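PDB 1S7J: phenazine biosynthesis protein PhzF family from Enterococcus faecalis, which probably acts as an isomerase, like other members of the PhzF family, which share the two-lobed fold of diaminopimelate epimerase. Local coordinates for residues A131-K136 / L146-K151; I159-S164 / R189-K194; S183-S188 / T222-Q227. All coordinates share one frame; numbering follows the deposited sequence.

Contact 1. Residues A131-K136 / L146-K151; sequences AALGTK and LFFVLK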
loop_
_atom_site.group_PDB
_atom_site.type_symbol
_atom_site.label_atom_id
_atom_site.label_comp_id
_atom_site.label_asym_id
_atom_site.label_seq_id
_atom_site.Cartn_x
_atom_site.Cartn_y
_atom_site.Cartn_z
ATOM N N ALA A 131 -5.345 24.228 6.136
ATOM C CA ALA A 131 -5.820 24.930 4.954
ATOM C C ALA A 131 -5.936 23.973 3.769
ATOM O O ALA A 131 -6.979 23.904 3.119
ATOM C CB ALA A 131 -4.876 26.082 4.611
ATOM N N ALA A 132 -4.841 23.258 3.485
ATOM C CA ALA A 132 -4.802 22.307 2.378
ATOM C C ALA A 132 -5.806 21.157 2.564
ATOM O O ALA A 132 -6.390 20.675 1.597
ATOM C CB ALA A 132 -3.391 21.760 2.209
ATOM N N LEU A 133 -5.970 20.715 3.811
ATOM C CA LEU A 133 -6.907 19.628 4.137
ATOM C C LEU A 133 -8.341 20.104 4.122
ATOM O O LEU A 133 -9.253 19.346 3.770
ATOM C CB LEU A 133 -6.598 19.071 5.522
ATOM C CG LEU A 133 -5.849 17.751 5.643
ATOM C CD1 LEU A 133 -4.660 17.690 4.688
ATOM C CD2 LEU A 133 -5.409 17.591 7.077
ATOM N N GLY A 134 -8.542 21.343 4.556
ATOM C CA GLY A 134 -9.869 21.903 4.615
ATOM C C GLY A 134 -10.603 21.402 5.846
ATOM O O GLY A 134 -11.824 21.198 5.815
ATOM N N THR A 135 -9.868 21.202 6.935
ATOM C CA THR A 135 -10.469 20.729 8.178
ATOM C C THR A 135 -9.520 20.947 9.348
ATOM O O THR A 135 -8.369 21.370 9.156
ATOM C CB THR A 135 -10.835 19.219 8.081
ATOM O OG1 THR A 135 -11.693 18.853 9.170
ATOM C CG2 THR A 135 -9.563 18.355 8.105
ATOM N N LYS A 136 -10.004 20.700 10.559
ATOM C CA LYS A 136 -9.203 20.857 11.756
ATOM C C LYS A 136 -8.332 19.630 12.044
ATOM O O LYS A 136 -8.811 18.494 12.075
ATOM C CB LYS A 136 -10.081 21.139 12.976
ATOM C CG LYS A 136 -9.275 21.374 14.257
ATOM C CD LYS A 136 -10.151 21.388 15.495
ATOM C CE LYS A 136 -9.315 21.611 16.751
ATOM N NZ LYS A 136 -10.145 21.580 17.992
ATOM N N LEU A 146 3.816 13.262 6.575
ATOM C CA LEU A 146 3.178 14.056 7.601
ATOM C C LEU A 146 2.045 13.168 8.119
ATOM O O LEU A 146 1.501 12.363 7.363
ATOM C CB LEU A 146 2.667 15.367 7.028
ATOM C CG LEU A 146 3.788 16.408 6.939
ATOM C CD1 LEU A 146 3.430 17.526 5.961
ATOM C CD2 LEU A 146 4.082 16.949 8.343
ATOM N N PHE A 147 1.678 13.328 9.364
ATOM C CA PHE A 147 0.679 12.470 9.971
ATOM C C PHE A 147 -0.300 13.302 10.794
ATOM O O PHE A 147 0.010 13.701 11.912
ATOM C CB PHE A 147 1.448 11.481 10.861
ATOM C CG PHE A 147 0.625 10.409 11.472
ATOM C CD1 PHE A 147 0.674 9.114 10.966
ATOM C CD2 PHE A 147 -0.149 10.656 12.606
ATOM C CE1 PHE A 147 -0.025 8.076 11.581
ATOM C CE2 PHE A 147 -0.853 9.627 13.229
ATOM C CZ PHE A 147 -0.791 8.333 12.712
ATOM N N PHE A 148 -1.485 13.545 10.247
ATOM C CA PHE A 148 -2.492 14.352 10.938
ATOM C C PHE A 148 -3.647 13.533 11.457
ATOM O O PHE A 148 -4.116 12.620 10.791
ATOM C CB PHE A 148 -3.024 15.432 10.000
ATOM C CG PHE A 148 -1.960 16.199 9.286
ATOM C CD1 PHE A 148 -1.936 16.250 7.896
ATOM C CD2 PHE A 148 -0.959 16.872 10.003
ATOM C CE1 PHE A 148 -0.946 16.952 7.224
ATOM C CE2 PHE A 148 0.034 17.578 9.342
ATOM C CZ PHE A 148 0.044 17.619 7.945
ATOM N N VAL A 149 -4.109 13.862 12.650
ATOM C CA VAL A 149 -5.238 13.167 13.254
ATOM C C VAL A 149 -6.440 14.103 13.138
ATOM O O VAL A 149 -6.339 15.287 13.452
ATOM C CB VAL A 149 -4.962 12.816 14.733
ATOM C CG1 VAL A 149 -6.138 12.056 15.329
ATOM C CG2 VAL A 149 -3.679 11.988 14.840
ATOM N N LEU A 150 -7.550 13.584 12.635
ATOM C CA LEU A 150 -8.748 14.386 12.445
ATOM C C LEU A 150 -9.868 14.045 13.420
ATOM O O LEU A 150 -9.729 13.139 14.249
ATOM C CB LEU A 150 -9.229 14.258 10.993
ATOM C CG LEU A 150 -8.536 15.071 9.876
ATOM C CD1 LEU A 150 -7.045 15.261 10.111
ATOM C CD2 LEU A 150 -8.787 14.385 8.546
ATOM N N LYS A 151 -10.976 14.761 13.304
ATOM C CA LYS A 151 -12.134 14.589 14.180
ATOM C C LYS A 151 -12.722 13.165 14.275
ATOM O O LYS A 151 -12.804 12.602 15.362
ATOM C CB LYS A 151 -13.242 15.584 13.790
ATOM C CG LYS A 151 -14.459 15.554 14.713
ATOM C CD LYS A 151 -15.559 16.486 14.226
ATOM C CE LYS A 151 -16.797 16.373 15.122
ATOM N NZ LYS A 151 -17.897 17.300 14.708
HETATM O O HOH W 1 -11.261 16.905 11.781
#
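K136 O and K151 N meet through a bridging water that three protein groups grip. It donates to K136 O at 2.9 Å and accepts from K151 N at 2.6 Å, while T135 OG1 lies 3.3 Å from the water oxygen. The water thus ties the loop after helix 127-133 to the chain leaving strand 146-149, where the two segments make no direct hydrogen bond. T135 serves both the polar and the apolar side of the contact: with OG1 anti to the backbone N (chi1 -167°), the hydroxyl reaches the water, and the methyl CG2 rests 3.9 Å from L150 CG and also meets L150 CD2. K136 O also touches L150 CG, whereas the lysine chain runs off extended to a cation-pi contact with Y138. The turn that brings T135 here is a Schellman motif, with G134 as its C-prime residue at positive phi and G134 N bonded back to A131 O. In the C-terminal lobe of this diaminopimelate epimerase-like fold, strand 146-149 has helix 207-218 on the F147 and V149 side, and helix 127-133 packs on the other. There L133 is the helix's contribution: its CD2 methyl reaches F148 CD1 at 3.8 Å, approaching the ring obliquely, and touches L150 CD1 at 4.2 Å. F148 also meets the ring of Y129, one turn earlier on the helix, and L133 continues onto V177 of the adjoining strand and L166 of helix 163-168.

Contact 2. Residues I159-S164 / R189-K194; sequences ITPDFS and RTFFPK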
loop_
_atom_site.group_PDB
_atom_site.type_symbol
_atom_site.label_atom_id
_atom_site.label_comp_id
_atom_site.label_asym_id
_atom_site.label_seq_id
_atom_site.Cartn_x
_atom_site.Cartn_y
_atom_site.Cartn_z
ATOM N N ILE A 159 -13.392 14.739 3.489
ATOM C CA ILE A 159 -12.459 15.760 2.996
ATOM C C ILE A 159 -11.992 15.652 1.553
ATOM O O ILE A 159 -11.852 14.557 0.994
ATOM C CB ILE A 159 -11.196 15.909 3.895
ATOM C CG1 ILE A 159 -10.362 14.620 3.882
ATOM C CG2 ILE A 159 -11.596 16.322 5.297
ATOM C CD1 ILE A 159 -8.915 14.820 4.323
ATOM N N THR A 160 -11.744 16.808 0.968
ATOM C CA THR A 160 -11.252 16.913 -0.387
ATOM C C THR A 160 -10.169 17.996 -0.337
ATOM O O THR A 160 -10.449 19.201 -0.373
ATOM C CB THR A 160 -12.401 17.231 -1.404
ATOM O OG1 THR A 160 -11.862 17.403 -2.721
ATOM C CG2 THR A 160 -13.184 18.461 -0.988
ATOM N N PRO A 161 -8.918 17.562 -0.103
ATOM C CA PRO A 161 -7.737 18.410 -0.004
ATOM C C PRO A 161 -7.338 19.150 -1.265
ATOM O O PRO A 161 -7.636 18.728 -2.383
ATOM C CB PRO A 161 -6.646 17.417 0.401
ATOM C CG PRO A 161 -7.401 16.346 1.108
ATOM C CD PRO A 161 -8.576 16.169 0.206
ATOM N N ASP A 162 -6.650 20.266 -1.064
ATOM C CA ASP A 162 -6.135 21.087 -2.131
ATOM C C ASP A 162 -4.788 20.426 -2.391
ATOM O O ASP A 162 -3.797 20.751 -1.740
ATOM C CB ASP A 162 -5.940 22.523 -1.614
ATOM C CG ASP A 162 -5.433 23.485 -2.683
ATOM O OD1 ASP A 162 -5.793 24.675 -2.607
ATOM O OD2 ASP A 162 -4.662 23.070 -3.577
ATOM N N PHE A 163 -4.773 19.448 -3.295
ATOM C CA PHE A 163 -3.555 18.694 -3.615
ATOM C C PHE A 163 -2.353 19.511 -4.073
ATOM O O PHE A 163 -1.210 19.047 -3.955
ATOM C CB PHE A 163 -3.861 17.572 -4.604
ATOM C CG PHE A 163 -4.815 16.546 -4.069
ATOM C CD1 PHE A 163 -6.072 16.377 -4.647
ATOM C CD2 PHE A 163 -4.473 15.763 -2.966
ATOM C CE1 PHE A 163 -6.977 15.447 -4.133
ATOM C CE2 PHE A 163 -5.368 14.833 -2.447
ATOM C CZ PHE A 163 -6.623 14.675 -3.028
ATOM N N SER A 164 -2.593 20.686 -4.636
ATOM C CA SER A 164 -1.493 21.540 -5.065
ATOM C C SER A 164 -0.906 22.238 -3.827
ATOM O O SER A 164 0.294 22.527 -3.767
ATOM C CB SER A 164 -1.959 22.567 -6.110
ATOM O OG SER A 164 -3.063 23.326 -5.658
ATOM N N ARG A 189 -6.368 7.702 5.115
ATOM C CA ARG A 189 -6.351 8.073 3.693
ATOM C C ARG A 189 -4.947 8.607 3.490
ATOM O O ARG A 189 -4.419 9.294 4.360
ATOM C CB ARG A 189 -7.391 9.154 3.366
ATOM C CG ARG A 189 -8.814 8.651 3.312
ATOM C CD ARG A 189 -9.776 9.755 2.973
ATOM N NE ARG A 189 -9.551 10.299 1.632
ATOM C CZ ARG A 189 -10.329 11.216 1.053
ATOM N NH1 ARG A 189 -10.046 11.644 -0.163
ATOM N NH2 ARG A 189 -11.375 11.710 1.699
ATOM N N THR A 190 -4.322 8.271 2.376
ATOM C CA THR A 190 -2.967 8.728 2.136
ATOM C C THR A 190 -2.806 9.481 0.821
ATOM O O THR A 190 -3.229 9.010 -0.238
ATOM C CB THR A 190 -1.943 7.538 2.231
ATOM O OG1 THR A 190 -2.153 6.614 1.156
ATOM C CG2 THR A 190 -2.112 6.807 3.563
ATOM N N PHE A 191 -2.236 10.691 0.907
ATOM C CA PHE A 191 -2.030 11.536 -0.270
ATOM C C PHE A 191 -0.548 11.689 -0.578
ATOM O O PHE A 191 0.250 11.924 0.314
ATOM C CB PHE A 191 -2.644 12.928 -0.042
ATOM C CG PHE A 191 -3.986 12.901 0.652
ATOM C CD1 PHE A 191 -5.089 12.301 0.053
ATOM C CD2 PHE A 191 -4.132 13.458 1.921
ATOM C CE1 PHE A 191 -6.323 12.250 0.715
ATOM C CE2 PHE A 191 -5.355 13.413 2.586
ATOM C CZ PHE A 191 -6.455 12.806 1.979
ATOM N N PHE A 192 -0.193 11.575 -1.850
ATOM C CA PHE A 192 1.199 11.710 -2.270
ATOM C C PHE A 192 1.337 12.589 -3.524
ATOM O O PHE A 192 1.861 12.149 -4.547
ATOM C CB PHE A 192 1.807 10.325 -2.548
ATOM C CG PHE A 192 1.838 9.433 -1.346
ATOM C CD1 PHE A 192 0.804 8.529 -1.102
ATOM C CD2 PHE A 192 2.901 9.498 -0.439
ATOM C CE1 PHE A 192 0.825 7.709 0.030
ATOM C CE2 PHE A 192 2.927 8.686 0.691
ATOM C CZ PHE A 192 1.892 7.790 0.928
ATOM N N PRO A 193 0.879 13.868 -3.445
ATOM C CA PRO A 193 0.971 14.771 -4.602
ATOM C C PRO A 193 2.406 15.075 -5.013
ATOM O O PRO A 193 2.671 15.387 -6.179
ATOM C CB PRO A 193 0.237 16.013 -4.115
ATOM C CG PRO A 193 0.508 16.005 -2.654
ATOM C CD PRO A 193 0.299 14.561 -2.289
ATOM N N LYS A 194 3.329 15.011 -4.053
ATOM C CA LYS A 194 4.737 15.261 -4.343
ATOM C C LYS A 194 5.264 14.196 -5.305
ATOM O O LYS A 194 6.252 14.416 -6.021
ATOM C CB LYS A 194 5.565 15.230 -3.060
ATOM C CG LYS A 194 5.236 16.323 -2.071
ATOM C CD LYS A 194 6.307 16.407 -0.991
ATOM C CE LYS A 194 6.020 17.524 -0.003
ATOM N NZ LYS A 194 7.128 17.693 0.987
HETATM O O HOH W 2 -10.742 13.956 -1.886
#
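F191 receives I159, P161 and F163 one after another along its ring, joining the loop that leads into helix 163-168 to the outer face of strand 186-192 in the C-terminal lobe of the epimerase-like fold. Its CB already lies near F163 CE2, and CG is closer to that same carbon. CD1 makes the tightest approach, 3.6 Å from F163 CE2. The two phenylalanines form an offset edge-to-face pair: the edge of F163 points toward the face of F191, with the planes at 63° and the centroids 5.6 Å apart. Farther out along the ring, CE2 and CZ lie under the proline, whose CG stands 4.1 Å from the F191 centroid in a CH-pi contact over the same face that F163 addresses. CZ, the tip, also meets I159 CD1 at 3.9 Å.

R189, two residues back on the strand, supplies the polar part. A bend at chi3 (64°) turns its guanidinium to the end of helix 153-158, where NH2 donates to I159 O at 3.0 Å; the bond is bent, and the acceptor is tilted 31° out of the guanidinium plane. NH2 also bonds V156 O and NH1 forms a salt bridge with E199, so the charge is held by an acid while probably being favoured by the helix end as well. A water in the guanidinium plane accepts from NH1 and donates to I159 O. At the other end of the contact D162 is the N-cap of helix 163-168, its OD2 taking the S164 hydroxyl at 2.6 Å and, more weakly, S164 N. Just beyond, P193 CB packs against F163 O at 3.4 Å.

Contact 3. Residues S183-S188 / T222-Q227; sequences SVDFVS and TLSAYQ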
loop_
_atom_site.group_PDB
_atom_site.type_symbol
_atom_site.label_atom_id
_atom_site.label_comp_id
_atom_site.label_asym_id
_atom_site.label_seq_id
_atom_site.Cartn_x
_atom_site.Cartn_y
_atom_site.Cartn_z
ATOM N N SER A 183 -16.873 1.667 12.876
ATOM C CA SER A 183 -17.107 0.221 13.022
ATOM C C SER A 183 -15.778 -0.557 13.030
ATOM O O SER A 183 -15.766 -1.791 13.129
ATOM C CB SER A 183 -17.982 -0.297 11.869
ATOM O OG SER A 183 -19.233 0.384 11.811
ATOM N N VAL A 184 -14.673 0.170 12.913
ATOM C CA VAL A 184 -13.348 -0.428 12.895
ATOM C C VAL A 184 -12.488 0.350 13.909
ATOM O O VAL A 184 -12.929 1.384 14.416
ATOM C CB VAL A 184 -12.760 -0.348 11.456
ATOM C CG1 VAL A 184 -11.850 0.856 11.292
ATOM C CG2 VAL A 184 -12.094 -1.631 11.082
ATOM N N ASP A 185 -11.297 -0.142 14.216
ATOM C CA ASP A 185 -10.451 0.553 15.188
ATOM C C ASP A 185 -9.968 1.931 14.728
ATOM O O ASP A 185 -10.007 2.894 15.497
ATOM C CB ASP A 185 -9.275 -0.331 15.640
ATOM C CG ASP A 185 -9.706 -1.415 16.635
ATOM O OD1 ASP A 185 -10.752 -1.244 17.304
ATOM O OD2 ASP A 185 -8.995 -2.428 16.754
ATOM N N PHE A 186 -9.501 2.023 13.486
ATOM C CA PHE A 186 -9.048 3.294 12.940
ATOM C C PHE A 186 -9.111 3.322 11.416
ATOM O O PHE A 186 -9.022 2.280 10.758
ATOM C CB PHE A 186 -7.635 3.637 13.428
ATOM C CG PHE A 186 -6.537 2.819 12.795
ATOM C CD1 PHE A 186 -6.030 1.690 13.438
ATOM C CD2 PHE A 186 -5.956 3.218 11.589
ATOM C CE1 PHE A 186 -4.952 0.980 12.897
ATOM C CE2 PHE A 186 -4.885 2.517 11.045
ATOM C CZ PHE A 186 -4.381 1.394 11.702
ATOM N N VAL A 187 -9.282 4.519 10.869
ATOM C CA VAL A 187 -9.357 4.719 9.425
ATOM C C VAL A 187 -8.282 5.677 8.960
ATOM O O VAL A 187 -7.754 6.438 9.752
ATOM C CB VAL A 187 -10.727 5.279 9.016
ATOM C CG1 VAL A 187 -11.779 4.194 9.105
ATOM C CG2 VAL A 187 -11.100 6.449 9.905
ATOM N N SER A 188 -7.982 5.669 7.677
ATOM C CA SER A 188 -6.975 6.560 7.138
ATOM C C SER A 188 -7.197 6.822 5.666
ATOM O O SER A 188 -8.136 6.302 5.064
ATOM C CB SER A 188 -5.576 5.970 7.347
ATOM O OG SER A 188 -5.405 4.757 6.624
ATOM N N THR A 222 -3.650 -6.020 18.564
ATOM C CA THR A 222 -4.334 -6.216 17.297
ATOM C C THR A 222 -5.401 -5.159 17.059
ATOM O O THR A 222 -6.174 -4.815 17.964
ATOM C CB THR A 222 -4.957 -7.628 17.187
ATOM O OG1 THR A 222 -5.783 -7.895 18.335
ATOM C CG2 THR A 222 -3.865 -8.675 17.096
ATOM N N LEU A 223 -5.412 -4.610 15.851
ATOM C CA LEU A 223 -6.365 -3.589 15.480
ATOM C C LEU A 223 -6.956 -3.836 14.108
ATOM O O LEU A 223 -6.311 -4.424 13.238
ATOM C CB LEU A 223 -5.699 -2.207 15.467
ATOM C CG LEU A 223 -4.959 -1.696 16.691
ATOM C CD1 LEU A 223 -3.467 -1.661 16.391
ATOM C CD2 LEU A 223 -5.457 -0.304 17.041
ATOM N N SER A 224 -8.183 -3.393 13.924
ATOM C CA SER A 224 -8.865 -3.505 12.653
ATOM C C SER A 224 -8.788 -2.094 12.019
ATOM O O SER A 224 -8.950 -1.084 12.720
ATOM C CB SER A 224 -10.318 -3.968 12.853
ATOM O OG SER A 224 -10.931 -3.331 13.974
ATOM N N ALA A 225 -8.468 -2.027 10.738
ATOM C CA ALA A 225 -8.346 -0.745 10.062
ATOM C C ALA A 225 -9.047 -0.710 8.709
ATOM O O ALA A 225 -9.364 -1.754 8.131
ATOM C CB ALA A 225 -6.891 -0.389 9.893
ATOM N N TYR A 226 -9.282 0.482 8.200
ATOM C CA TYR A 226 -9.920 0.640 6.919
ATOM C C TYR A 226 -9.497 1.936 6.302
ATOM O O TYR A 226 -9.817 3.002 6.822
ATOM C CB TYR A 226 -11.455 0.619 7.071
ATOM C CG TYR A 226 -12.182 0.281 5.791
ATOM C CD1 TYR A 226 -12.780 -0.965 5.619
ATOM C CD2 TYR A 226 -12.231 1.193 4.729
ATOM C CE1 TYR A 226 -13.414 -1.305 4.422
ATOM C CE2 TYR A 226 -12.860 0.869 3.525
ATOM C CZ TYR A 226 -13.448 -0.380 3.373
ATOM O OH TYR A 226 -14.077 -0.718 2.182
ATOM N N GLN A 227 -8.740 1.866 5.212
ATOM C CA GLN A 227 -8.313 3.064 4.521
ATOM C C GLN A 227 -9.514 3.500 3.682
ATOM O O GLN A 227 -9.811 2.904 2.642
ATOM C CB GLN A 227 -7.108 2.803 3.655
ATOM C CG GLN A 227 -6.394 4.068 3.295
ATOM C CD GLN A 227 -4.989 3.850 2.884
ATOM O OE1 GLN A 227 -4.437 4.610 2.110
ATOM N NE2 GLN A 227 -4.368 2.777 3.397
#
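Residues 186-188 of strand 186-192 run parallel to strand 222-227, the short segments 22° apart, in a ladder where S224 O accepts from F186 N (3.2 Å), F186 O from Y226 N (3.1 Å), and Y226 O, weakly, from S188 N. Ahead of the ladder D185 and S224 are joined by two sound bonds: S224 N donates to D185 OD2 at 3.1 Å, from above the carboxylate plane, and D185 N to S224 OG at 3.2 Å; D185 N also makes a weak one to S224 O. D185 OD2 also accepts from Q220 NE2. V184 CG2 presses on S224 CB at a tight 3.4 Å.

CG of F186 sits between the backbone N and the carbonyl carbon (chi1 74°), which lays its ring over the neighbouring strand: A225 CB sits 3.7 Å from the ring centroid in a CH-pi contact, and L223 CD2 comes at the ring edge. W214 stacks with the same ring. Farther along, S188 OG lies against Q227 CG. V187 CG1 and Y226 CB meet on the other face, the tyrosine hydroxyl reaching K17 NZ. Strands wrapped round a central helix, here 207-218, characterise each lobe of the diaminopimelate epimerase-like fold; the Q227 side chain lies about 12 Å from that of E46, the predicted active-site residue.

Overall arrangement
The three contacts belong to the C-terminal lobe. Contact 2 is the buried one; contacts 1 and 3 reach the surface at their ends. Contacts 1 and 2 pack neighbouring helix ends and loops onto strands 146-149 and 186-192, and meet directly, with A132 O 2.7 Å from D162 N in a probable hydrogen bond. Contacts 2 and 3 share strand 186-192, and T190 OG1 lies 3.2 Å from Q227 OE1, another probable hydrogen bond. Their chemistry follows their places: leucine packing with a water bridge at the rim in contact 1, edge-to-face aromatic packing beside a buried arginine in contact 2, and backbone pairing between adjacent strands in contact 3, whose F186 faces the central helix.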